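PDB 5B7H: LysR family transcriptional regulator from Vibrio vulnificus, which probably acts as a DNA-binding transcription factor of the OxyR type, this chain being its regulatory domain without the DNA-binding part. Local coordinates for residues Met14-Leu20 and Gln44-Arg50; Leu30-Leu34 and Val214-Leu219. The protein carries 1 engineered substitution. One frame throughout, in Å; residues are numbered along the deposited sequence.

Contacts 1 and 2 share the helix 27-41, which connects the two strands of contact 1 in the chain and supplies one side of contact 2. Contact 1 is held by main-chain hydrogen bonds between parallel strands, with leucines on one face and mostly polar or partly exposed residues on the other. It lies about 20 Å from the chain centre, includes an outermost strand and packs on the second subunit. Contact 2, centred about 12 Å out, is a smaller meeting of two helices through branched aliphatic side chains, with waters between D33 and L218 O. They touch through L47 against L34, and through L20 and L49 against L31, so the leucine face packs directly on helix 27-41.

Contact 1 of 2, residues Met14-Leu20 and Gln44-Arg50; sequences MQGQLKL and QLNLLLR
L18 bonds to the neighbouring strand through both main-chain polar atoms: its N donates to N46 O (2.9 Å) and its O receives L48 N. G16 and L20 do the same, making six main-chain hydrogen bonds between parallel strands 16-20 and 45-50. The straightest bond is N46 N to G16 O, 2.8 Å and 174° at the hydrogen. At the start, G16 N meets Q44 O at 147°, tilted from the carbonyl plane. G16 has positive phi, and a CB there would jam against the carbonyl O of Q15. Water 1 continues the pairing past this end, donating to M14 O and accepting from Q44 N.

On one face L47 CD1 lies 3.9 Å from both CB and CD2 of L18, and L20 CD2 meets L49 CD2 at 3.9 Å. On the other, L48 puts CD1 against the amide of Q17, 3.3 Å from CD; the extended Q17 chain, CG anti to its backbone N (chi1 -180°), carries that amide across the leucine. Water 2 links Q17 OE1 to N46 ND2.

Further out, helix 205-217 covers M14, L18 and L20, while helix 27-41 covers L20, L47 and L49. N46, L47, L49 and R50 pack on the second subunit. With helix 27-41 as the crossover, the strands form a beta-alpha-beta unit of the LysR substrate-binding domain, whose fold is that of periplasmic binding proteins.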
# COMPACT_ATOMS: atom_id res chain seq x y z
N MET A 14 -28.16 -3.56 7.66
CA MET A 14 -26.75 -3.95 7.64
C MET A 14 -26.54 -5.38 7.21
O MET A 14 -25.60 -6.03 7.69
CB MET A 14 -26.05 -3.70 8.98
CG MET A 14 -26.47 -2.45 9.58
SD MET A 14 -25.93 -1.18 8.44
CE MET A 14 -24.13 -1.08 8.46
N GLN A 15 -27.40 -5.90 6.36
CA GLN A 15 -27.23 -7.22 5.80
C GLN A 15 -26.91 -7.10 4.33
O GLN A 15 -27.22 -6.10 3.67
CB GLN A 15 -28.49 -8.06 6.01
CG GLN A 15 -28.87 -8.21 7.47
CD GLN A 15 -29.60 -9.51 7.75
OE1 GLN A 15 -29.42 -10.51 7.05
NE2 GLN A 15 -30.44 -9.49 8.78
N GLY A 16 -26.25 -8.12 3.81
CA GLY A 16 -26.06 -8.19 2.39
C GLY A 16 -24.71 -7.63 1.99
O GLY A 16 -23.78 -7.59 2.79
N GLN A 17 -24.61 -7.12 0.78
CA GLN A 17 -23.31 -6.75 0.23
C GLN A 17 -23.24 -5.24 0.04
O GLN A 17 -24.23 -4.60 -0.33
CB GLN A 17 -23.16 -7.46 -1.08
CG GLN A 17 -21.90 -7.22 -1.81
CD GLN A 17 -21.91 -8.01 -3.08
OE1 GLN A 17 -21.59 -9.21 -3.08
NE2 GLN A 17 -22.29 -7.36 -4.19
N LEU A 18 -22.06 -4.67 0.32
CA LEU A 18 -21.80 -3.27 0.09
C LEU A 18 -20.47 -3.16 -0.65
O LEU A 18 -19.52 -3.83 -0.24
CB LEU A 18 -21.72 -2.57 1.45
CG LEU A 18 -21.91 -1.09 1.57
CD1 LEU A 18 -23.32 -0.79 1.07
CD2 LEU A 18 -21.76 -0.74 3.05
N LYS A 19 -20.42 -2.35 -1.72
CA LYS A 19 -19.19 -2.01 -2.43
C LYS A 19 -18.67 -0.68 -1.90
O LYS A 19 -19.28 0.36 -2.11
CB LYS A 19 -19.36 -2.00 -3.96
CG LYS A 19 -19.78 -3.39 -4.49
CD LYS A 19 -20.22 -3.33 -5.93
CE LYS A 19 -20.00 -4.64 -6.65
NZ LYS A 19 -20.43 -4.49 -8.07
N LEU A 20 -17.50 -0.71 -1.29
CA LEU A 20 -16.96 0.47 -0.62
C LEU A 20 -15.60 0.80 -1.23
O LEU A 20 -14.75 -0.08 -1.34
CB LEU A 20 -16.83 0.21 0.91
CG LEU A 20 -16.30 1.39 1.72
CD1 LEU A 20 -16.95 1.31 3.15
CD2 LEU A 20 -14.78 1.37 1.83
N GLN A 44 -23.58 -10.23 8.97
CA GLN A 44 -24.14 -10.52 7.65
C GLN A 44 -23.83 -9.46 6.61
O GLN A 44 -24.37 -9.51 5.51
CB GLN A 44 -25.65 -10.76 7.71
CG GLN A 44 -26.00 -12.19 8.06
CD GLN A 44 -25.73 -12.47 9.49
OE1 GLN A 44 -26.28 -11.79 10.36
NE2 GLN A 44 -24.84 -13.42 9.77
N LEU A 45 -22.97 -8.51 6.94
CA LEU A 45 -22.55 -7.50 5.98
C LEU A 45 -21.26 -7.93 5.30
O LEU A 45 -20.24 -8.17 5.98
CB LEU A 45 -22.32 -6.15 6.67
CG LEU A 45 -22.05 -4.97 5.74
CD1 LEU A 45 -23.18 -4.75 4.73
CD2 LEU A 45 -21.86 -3.75 6.60
N ASN A 46 -21.30 -8.05 3.98
CA ASN A 46 -20.14 -8.45 3.19
C ASN A 46 -19.62 -7.19 2.52
O ASN A 46 -20.37 -6.54 1.77
CB ASN A 46 -20.52 -9.48 2.13
CG ASN A 46 -20.76 -10.85 2.72
OD1 ASN A 46 -20.64 -11.04 3.93
ND2 ASN A 46 -21.08 -11.82 1.88
N LEU A 47 -18.36 -6.83 2.77
CA LEU A 47 -17.80 -5.58 2.29
C LEU A 47 -16.84 -5.88 1.15
O LEU A 47 -15.73 -6.37 1.39
CB LEU A 47 -17.11 -4.87 3.46
CG LEU A 47 -16.99 -3.38 3.57
CD1 LEU A 47 -18.35 -2.70 3.40
CD2 LEU A 47 -16.37 -3.09 4.93
N LEU A 48 -17.24 -5.59 -0.09
CA LEU A 48 -16.39 -5.67 -1.27
C LEU A 48 -15.66 -4.34 -1.33
O LEU A 48 -16.28 -3.29 -1.13
CB LEU A 48 -17.22 -5.89 -2.54
CG LEU A 48 -17.93 -7.24 -2.53
CD1 LEU A 48 -18.78 -7.32 -3.77
CD2 LEU A 48 -16.89 -8.35 -2.63
N LEU A 49 -14.36 -4.37 -1.53
CA LEU A 49 -13.52 -3.20 -1.32
C LEU A 49 -12.79 -2.81 -2.59
O LEU A 49 -12.28 -3.69 -3.31
CB LEU A 49 -12.47 -3.42 -0.20
CG LEU A 49 -13.09 -3.68 1.17
CD1 LEU A 49 -11.93 -4.00 2.12
CD2 LEU A 49 -13.76 -2.41 1.64
N ARG A 50 -12.68 -1.51 -2.86
CA ARG A 50 -11.91 -0.97 -3.97
C ARG A 50 -11.00 0.13 -3.47
O ARG A 50 -11.46 1.04 -2.76
CB ARG A 50 -12.90 -0.36 -4.98
CG ARG A 50 -12.26 0.57 -6.00
CD ARG A 50 -11.58 -0.16 -7.09
NE ARG A 50 -12.48 -1.17 -7.64
CZ ARG A 50 -13.51 -0.95 -8.47
NH1 ARG A 50 -13.80 0.30 -8.90
NH2 ARG A 50 -14.27 -1.99 -8.86
O HOH W 1 -25.23 -7.96 9.75
O HOH W 2 -20.78 -10.82 -1.00

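Contact 2 of 2, residues Leu30-Leu34 and Val214-Leu219; sequences LLCDL and VVSELL
Apolar packing between helix 27-41 and the end of helix 205-217, with the chain terminus beyond it, brings L30, D33 and L34 against V214, V215 and L218. L34 CD1 reaches both valines, 3.7 Å from CG1 of V214 and 4.0 Å from CG2 of V215. Its CG lies anti to the backbone N (chi1 179°), which carries this methyl across to them. L218 reaches over to helix 27-41, its CD1 lying 3.7 Å from the backbone N of L34 and its CD2 4.0 Å from CB of D33. One helical turn before L34, in one of two modelled conformers, L30 rests CD1 3.8 Å from CB of L218; the L30 and V215 side chains cross at about a right angle, CD2 near CG1.

Beside this packing, waters 3 and 4 each lie within hydrogen-bonding distance of D33 OD1 and L218 O, and H172 NE2 also bonds to that carboxylate oxygen.

Farther along helix 27-41, R41 forms a salt bridge with E217, and E37 and R41 pack on V214. Beneath the contact, L30 and L34 rest on I70 of strand 68-73, whereas V215 and L219 touch V85 of strand 81-95, seating the helix pair on the central sheet.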
# COMPACT_ATOMS: atom_id res chain seq x y z
N LEU A 30 -7.35 2.15 8.31
CA LEU A 30 -8.67 2.17 8.92
C LEU A 30 -9.51 0.95 8.56
O LEU A 30 -10.32 0.50 9.39
CB LEU A 30 -9.38 3.44 8.47
CG LEU A 30 -10.84 3.64 8.83
CD1 LEU A 30 -11.00 3.80 10.34
CD2 LEU A 30 -11.39 4.91 8.10
N LEU A 31 -9.38 0.42 7.33
CA LEU A 31 -10.29 -0.67 6.95
C LEU A 31 -10.01 -1.96 7.69
O LEU A 31 -10.94 -2.75 7.86
CB LEU A 31 -10.24 -0.91 5.43
CG LEU A 31 -10.74 0.29 4.61
CD1 LEU A 31 -10.66 -0.13 3.11
CD2 LEU A 31 -12.17 0.70 4.97
N CYS A 32 -8.79 -2.17 8.17
CA CYS A 32 -8.52 -3.34 8.98
C CYS A 32 -9.41 -3.30 10.22
O CYS A 32 -10.05 -4.30 10.58
CB CYS A 32 -7.05 -3.33 9.43
SG CYS A 32 -5.83 -3.57 8.11
N ASP A 33 -9.46 -2.12 10.86
CA ASP A 33 -10.25 -1.96 12.09
C ASP A 33 -11.73 -2.07 11.78
O ASP A 33 -12.50 -2.69 12.54
CB ASP A 33 -9.99 -0.57 12.71
CG ASP A 33 -8.52 -0.33 13.10
OD1 ASP A 33 -8.09 0.86 12.93
OD2 ASP A 33 -7.85 -1.27 13.58
N LEU A 34 -12.15 -1.48 10.66
CA LEU A 34 -13.56 -1.54 10.26
C LEU A 34 -14.01 -2.98 10.07
O LEU A 34 -15.07 -3.37 10.55
CB LEU A 34 -13.78 -0.66 9.01
CG LEU A 34 -15.23 -0.69 8.51
CD1 LEU A 34 -16.23 -0.17 9.53
CD2 LEU A 34 -15.32 0.14 7.16
N VAL A 214 -20.12 3.63 13.00
CA VAL A 214 -19.05 2.67 13.29
C VAL A 214 -17.67 3.27 13.01
O VAL A 214 -16.75 3.20 13.83
CB VAL A 214 -19.26 1.39 12.45
CG1 VAL A 214 -18.06 0.47 12.64
CG2 VAL A 214 -20.53 0.66 12.90
N VAL A 215 -17.52 3.93 11.86
CA VAL A 215 -16.24 4.50 11.49
C VAL A 215 -15.87 5.61 12.45
O VAL A 215 -14.71 5.72 12.86
CB VAL A 215 -16.28 4.99 10.03
CG1 VAL A 215 -14.99 5.74 9.68
CG2 VAL A 215 -16.51 3.82 9.11
N SER A 216 -16.85 6.44 12.84
CA SER A 216 -16.57 7.52 13.78
C SER A 216 -15.95 6.98 15.08
O SER A 216 -15.08 7.63 15.67
CB SER A 216 -17.85 8.31 14.04
OG SER A 216 -18.66 7.71 15.04
N GLU A 217 -16.35 5.77 15.49
CA GLU A 217 -15.80 5.20 16.72
C GLU A 217 -14.36 4.69 16.56
O GLU A 217 -13.67 4.50 17.57
CB GLU A 217 -16.73 4.09 17.24
CG GLU A 217 -18.11 4.59 17.69
CD GLU A 217 -19.22 3.53 17.58
OE1 GLU A 217 -18.91 2.32 17.41
OE2 GLU A 217 -20.42 3.90 17.65
N LEU A 218 -13.89 4.52 15.34
CA LEU A 218 -12.52 4.09 15.08
C LEU A 218 -11.53 5.23 14.92
O LEU A 218 -10.34 4.97 14.75
CB LEU A 218 -12.49 3.28 13.77
CG LEU A 218 -13.42 2.06 13.84
CD1 LEU A 218 -13.55 1.46 12.48
CD2 LEU A 218 -12.90 1.05 14.84
N LEU A 219 -12.00 6.47 14.94
CA LEU A 219 -11.13 7.62 14.79
C LEU A 219 -11.08 8.44 16.07
O LEU A 219 -11.74 8.11 17.07
CB LEU A 219 -11.69 8.49 13.69
CG LEU A 219 -11.64 7.85 12.33
CD1 LEU A 219 -12.51 8.69 11.32
CD2 LEU A 219 -10.20 7.86 11.93
OXT LEU A 219 -10.37 9.47 16.12
O HOH W 3 -8.63 3.51 12.42
O HOH W 4 -9.15 2.47 15.35